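Local structure of phiAB6 tailspike (Unidentified phage, 5JS4) at residues Arg454-Cys459 against Tyr487-Thr492; Thr514-Gly519 against Ser528-Gly533. The protein forms the trimeric beta-helical tailspike with which phage phiAB6 fragments the exopolysaccharide of Acinetobacter baumannii, probably while recognising this host. One frame throughout, in Å; residues are numbered along the deposited sequence.

Contact 1: residues Arg454-Cys459 against Tyr487-Thr492; sequences RTVAHC and YGNSFT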
loop_
_atom_site.group_PDB
_atom_site.type_symbol
_atom_site.label_atom_id
_atom_site.label_comp_id
_atom_site.label_asym_id
_atom_site.label_seq_id
_atom_site.Cartn_x
_atom_site.Cartn_y
_atom_site.Cartn_z
ATOM N N ARG A 454 -15.797 17.701 2.051
ATOM C CA ARG A 454 -15.964 18.382 3.333
ATOM C C ARG A 454 -15.157 17.699 4.432
ATOM O O ARG A 454 -14.501 18.364 5.236
ATOM C CB ARG A 454 -17.438 18.427 3.735
ATOM C CG ARG A 454 -17.710 19.304 4.947
ATOM C CD ARG A 454 -19.200 19.447 5.197
ATOM N NE ARG A 454 -19.802 18.194 5.639
ATOM C CZ ARG A 454 -21.102 18.016 5.865
ATOM N NH1 ARG A 454 -21.964 19.015 5.687
ATOM N NH2 ARG A 454 -21.547 16.834 6.270
ATOM N N THR A 455 -15.233 16.369 4.462
ATOM C CA THR A 455 -14.546 15.548 5.451
ATOM C C THR A 455 -13.921 14.360 4.745
ATOM O O THR A 455 -14.561 13.729 3.902
ATOM C CB THR A 455 -15.527 15.010 6.512
ATOM O OG1 THR A 455 -16.126 16.107 7.211
ATOM C CG2 THR A 455 -14.836 14.084 7.517
ATOM N N VAL A 456 -12.672 14.073 5.096
ATOM C CA VAL A 456 -11.967 12.891 4.619
ATOM C C VAL A 456 -11.398 12.189 5.846
ATOM O O VAL A 456 -10.449 12.675 6.469
ATOM C CB VAL A 456 -10.855 13.264 3.621
ATOM C CG1 VAL A 456 -10.048 12.037 3.218
ATOM C CG2 VAL A 456 -11.454 13.921 2.390
ATOM N N ALA A 457 -12.002 11.055 6.193
ATOM C CA ALA A 457 -11.696 10.341 7.424
ATOM C C ALA A 457 -11.308 8.900 7.128
ATOM O O ALA A 457 -12.023 8.194 6.427
ATOM C CB ALA A 457 -12.899 10.372 8.355
ATOM N N HIS A 458 -10.168 8.473 7.660
ATOM C CA HIS A 458 -9.739 7.076 7.554
ATOM C C HIS A 458 -9.750 6.550 6.122
ATOM O O HIS A 458 -10.176 5.423 5.864
ATOM C CB HIS A 458 -10.593 6.194 8.464
ATOM C CG HIS A 458 -10.558 6.610 9.898
ATOM N ND1 HIS A 458 -9.438 6.472 10.688
ATOM C CD2 HIS A 458 -11.503 7.177 10.683
ATOM C CE1 HIS A 458 -9.698 6.928 11.900
ATOM N NE2 HIS A 458 -10.944 7.363 11.922
ATOM N N CYS A 459 -9.270 7.377 5.197
ATOM C CA CYS A 459 -9.166 6.996 3.798
ATOM C C CYS A 459 -7.726 6.639 3.469
ATOM O O CYS A 459 -6.798 7.069 4.154
ATOM C CB CYS A 459 -9.636 8.135 2.895
ATOM S SG CYS A 459 -11.419 8.421 2.951
ATOM N N TYR A 487 -8.663 13.616 8.781
ATOM C CA TYR A 487 -8.040 12.882 9.876
ATOM C C TYR A 487 -8.086 11.377 9.651
ATOM O O TYR A 487 -8.931 10.872 8.912
ATOM C CB TYR A 487 -8.730 13.230 11.201
ATOM C CG TYR A 487 -10.188 12.823 11.271
ATOM C CD1 TYR A 487 -10.558 11.565 11.736
ATOM C CD2 TYR A 487 -11.197 13.699 10.880
ATOM C CE1 TYR A 487 -11.889 11.186 11.802
ATOM C CE2 TYR A 487 -12.532 13.328 10.940
ATOM C CZ TYR A 487 -12.873 12.072 11.403
ATOM O OH TYR A 487 -14.198 11.700 11.467
ATOM N N GLY A 488 -7.164 10.671 10.296
ATOM C CA GLY A 488 -7.160 9.214 10.290
ATOM C C GLY A 488 -6.696 8.577 8.993
ATOM O O GLY A 488 -6.851 7.376 8.808
ATOM N N ASN A 489 -6.091 9.369 8.112
ATOM C CA ASN A 489 -5.809 8.923 6.753
ATOM C C ASN A 489 -4.450 8.263 6.582
ATOM O O ASN A 489 -3.563 8.392 7.427
ATOM C CB ASN A 489 -5.932 10.103 5.796
ATOM C CG ASN A 489 -7.328 10.689 5.793
ATOM O OD1 ASN A 489 -8.292 10.006 5.446
ATOM N ND2 ASN A 489 -7.452 11.948 6.200
ATOM N N SER A 490 -4.318 7.544 5.472
ATOM C CA SER A 490 -3.065 6.935 5.061
ATOM C C SER A 490 -2.657 7.559 3.735
ATOM O O SER A 490 -3.287 7.304 2.711
ATOM C CB SER A 490 -3.241 5.428 4.887
ATOM O OG SER A 490 -3.676 4.810 6.084
ATOM N N PHE A 491 -1.619 8.390 3.768
ATOM C CA PHE A 491 -1.055 8.995 2.567
ATOM C C PHE A 491 0.210 8.216 2.231
ATOM O O PHE A 491 1.330 8.661 2.495
ATOM C CB PHE A 491 -0.749 10.475 2.806
ATOM C CG PHE A 491 -1.912 11.257 3.350
ATOM C CD1 PHE A 491 -3.055 11.456 2.582
ATOM C CD2 PHE A 491 -1.865 11.805 4.626
ATOM C CE1 PHE A 491 -4.128 12.180 3.082
ATOM C CE2 PHE A 491 -2.929 12.537 5.124
ATOM C CZ PHE A 491 -4.064 12.721 4.352
ATOM N N THR A 492 0.023 7.034 1.654
ATOM C CA THR A 492 1.097 6.046 1.590
ATOM C C THR A 492 1.576 5.711 0.178
ATOM O O THR A 492 2.174 4.662 -0.045
ATOM C CB THR A 492 0.689 4.770 2.348
ATOM O OG1 THR A 492 -0.563 4.293 1.845
ATOM C CG2 THR A 492 0.552 5.069 3.829
#
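Tyr487 and Asn489 meet Val456, Ala457 and Cys459 where two successive rungs of the parallel beta-helix bend through a corner, a largely buried pairing near the middle of the chain. Ala457 and Tyr487 form a parallel bridge. Tyr487 N donates to Val456 O (3.1 Å) and Tyr487 O accepts from His458 N, after which both segments turn through a residue of positive phi, His458 and Gly488. Beyond the turn the pairing resumes with Ser490 N bound to Cys459 O at 2.8 Å.

Asn489 spans the bend with its amide. With CG beside the backbone N (chi1 -61°), the group turns back along the first rung: Asn489 OD1 receives Cys459 N on a lone pair at 2.8 Å, and Asn489 ND2 reaches Val456 O at 3.1 Å. That carbonyl therefore takes two N-H groups, Tyr487 N almost along its axis and ND2 from above its plane. Bonds at both ends of the amide should fix its rotation. CG1 of Val456 packs at 3.5 Å from Asn489 OD1.

On the Ala457 side of the sheet, the tyrosine ring lies over the methyl, a CH-pi contact with Ala457 CB 3.9 Å from the centroid of the Tyr487 ring. An edge of this ring also points toward the face of the His458 imidazole in an offset edge-to-face pair, planes at 87°, while His458 ND1 makes a weak bond to Gly488 O.

The imidazole stacks on Tyr494 of a second subunit. Strand 433-435 lies beside strand 455-457 as the preceding rung, and strand 519-523 follows strand 489-491.

Contact 2: residues Thr514-Gly519 against Ser528-Gly533; sequences TNNYGG and SIVNAG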
loop_
_atom_site.group_PDB
_atom_site.type_symbol
_atom_site.label_atom_id
_atom_site.label_comp_id
_atom_site.label_asym_id
_atom_site.label_seq_id
_atom_site.Cartn_x
_atom_site.Cartn_y
_atom_site.Cartn_z
ATOM N N THR A 514 -3.470 23.441 14.499
ATOM C CA THR A 514 -4.768 22.834 14.230
ATOM C C THR A 514 -4.990 22.809 12.716
ATOM O O THR A 514 -4.262 23.463 11.971
ATOM C CB THR A 514 -5.898 23.601 14.959
ATOM O OG1 THR A 514 -7.090 22.807 14.996
ATOM C CG2 THR A 514 -6.184 24.946 14.292
ATOM N N ASN A 515 -5.988 22.048 12.271
ATOM C CA ASN A 515 -6.314 21.917 10.844
ATOM C C ASN A 515 -5.208 21.287 9.992
ATOM O O ASN A 515 -5.092 21.586 8.806
ATOM C CB ASN A 515 -6.734 23.271 10.237
ATOM C CG ASN A 515 -8.121 23.703 10.665
ATOM O OD1 ASN A 515 -9.001 22.872 10.885
ATOM N ND2 ASN A 515 -8.331 25.014 10.769
ATOM N N ASN A 516 -4.401 20.411 10.582
ATOM C CA ASN A 516 -3.521 19.571 9.775
ATOM C C ASN A 516 -4.362 18.567 9.011
ATOM O O ASN A 516 -5.448 18.190 9.456
ATOM C CB ASN A 516 -2.527 18.803 10.639
ATOM C CG ASN A 516 -1.595 19.711 11.405
ATOM O OD1 ASN A 516 -0.833 20.478 10.814
ATOM N ND2 ASN A 516 -1.640 19.625 12.727
ATOM N N TYR A 517 -3.863 18.141 7.859
ATOM C CA TYR A 517 -4.434 16.988 7.176
ATOM C C TYR A 517 -3.904 15.765 7.915
ATOM O O TYR A 517 -2.774 15.325 7.698
ATOM C CB TYR A 517 -4.054 16.970 5.695
ATOM C CG TYR A 517 -4.891 17.885 4.816
ATOM C CD1 TYR A 517 -5.344 19.123 5.276
ATOM C CD2 TYR A 517 -5.205 17.522 3.510
ATOM C CE1 TYR A 517 -6.098 19.956 4.467
ATOM C CE2 TYR A 517 -5.955 18.352 2.697
ATOM C CZ TYR A 517 -6.399 19.565 3.180
ATOM O OH TYR A 517 -7.141 20.399 2.376
ATOM N N GLY A 518 -4.724 15.248 8.821
ATOM C CA GLY A 518 -4.303 14.214 9.750
ATOM C C GLY A 518 -4.113 12.860 9.103
ATOM O O GLY A 518 -4.953 12.401 8.322
ATOM N N GLY A 519 -3.002 12.218 9.442
ATOM C CA GLY A 519 -2.729 10.870 8.987
ATOM C C GLY A 519 -1.261 10.513 9.017
ATOM O O GLY A 519 -0.410 11.298 9.449
ATOM N N SER A 528 6.122 9.999 8.158
ATOM C CA SER A 528 5.630 10.926 9.168
ATOM C C SER A 528 4.248 10.569 9.661
ATOM O O SER A 528 3.530 9.786 9.040
ATOM C CB SER A 528 5.601 12.355 8.621
ATOM O OG SER A 528 4.544 12.512 7.693
ATOM N N ILE A 529 3.881 11.175 10.781
ATOM C CA ILE A 529 2.565 10.978 11.359
ATOM C C ILE A 529 2.164 12.229 12.143
ATOM O O ILE A 529 2.978 12.808 12.868
ATOM C CB ILE A 529 2.527 9.684 12.211
ATOM C CG1 ILE A 529 1.091 9.367 12.641
ATOM C CG2 ILE A 529 3.481 9.773 13.396
ATOM C CD1 ILE A 529 0.907 7.937 13.104
ATOM N N VAL A 530 0.908 12.640 11.966
ATOM C CA VAL A 530 0.387 13.888 12.516
ATOM C C VAL A 530 -1.112 13.722 12.752
ATOM O O VAL A 530 -1.773 12.973 12.034
ATOM C CB VAL A 530 0.650 15.070 11.543
ATOM C CG1 VAL A 530 -0.163 14.937 10.260
ATOM C CG2 VAL A 530 0.380 16.411 12.206
ATOM N N ASN A 531 -1.636 14.409 13.764
ATOM C CA ASN A 531 -3.081 14.494 13.976
ATOM C C ASN A 531 -3.596 15.858 13.537
ATOM O O ASN A 531 -2.838 16.827 13.482
ATOM C CB ASN A 531 -3.425 14.253 15.445
ATOM C CG ASN A 531 -3.138 12.830 15.887
ATOM O OD1 ASN A 531 -2.350 12.602 16.804
ATOM N ND2 ASN A 531 -3.773 11.868 15.237
ATOM N N ALA A 532 -4.888 15.927 13.228
ATOM C CA ALA A 532 -5.483 17.157 12.702
ATOM C C ALA A 532 -5.354 18.338 13.668
ATOM O O ALA A 532 -4.926 19.421 13.272
ATOM C CB ALA A 532 -6.947 16.930 12.344
ATOM N N GLY A 533 -5.703 18.115 14.933
ATOM C CA GLY A 533 -5.901 19.216 15.882
ATOM C C GLY A 533 -4.779 19.510 16.859
ATOM O O GLY A 533 -5.021 20.095 17.917
HETATM O O HOH W 1 -7.475 21.752 17.464
HETATM O O HOH W 2 1.945 12.785 8.485
#
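Asn516 meets Asn531 and Ala532 where the loop entering a beta-hairpin runs beside the residues leaving it, and most of the polar traffic is between backbones. Ala532 O is taken by Asn516 N at 2.9 Å, in the carbonyl plane and on a lone pair. The carboxamide of Asn516 adds to this: CG sits beside its own backbone N (chi1 -62°), which brings Asn516 ND2 to 3.1 Å from Asn531 O, nearly in line with that C=O, and gives a second, weak bond to Ala532 O. OD1 is accounted for by Leu512 N, so both the oxygen and the nitrogen of the amide are hydrogen-bonded.

Further along, Gly519 and Val530 form a hydrogen-bonded antiparallel pair, with Gly519 N to Val530 O at 3.0 Å and Val530 N to Gly519 O at 3.1 Å. A water gives Gly519 O another donor and also binds Ser528 OG at 2.7 Å. At the far end a second water bridges Thr514 OG1, itself bonded to Asn484 ND2, and Gly533 O.

The N-H groups of Ala532 and Gly533, with Asn531 ND2, hydrogen-bond to a malonic acid molecule, probably from the crystallisation liquor. This is the base of a beta-hairpin, strands 519-523 and 526-530, whose exit loop, with Tyr487, lines the pocket it occupies; whether that pocket serves a natural ligand is not established.

Overall arrangement
Following the chain, residues 454-459 leave one rung, and contact 1 closes the coil when 487-492 returns beside them. The chain then runs through strands 495-498 and 501-502 and a long loop to 514-519, and contact 2 closes the short hairpin ending at 528-533. The two closures are thus in series, neither enclosing the other. They touch in space, with centres about 10 Å apart: Asn489 N probably bonds to Gly518 O, and the Phe491 ring packs near Gly518 and Gly519. Together they join the parallel coils to the antiparallel strands that follow. Tyr487 and Asn531-Gly533 share the malonic acid pocket, and both contacts reach a second subunit.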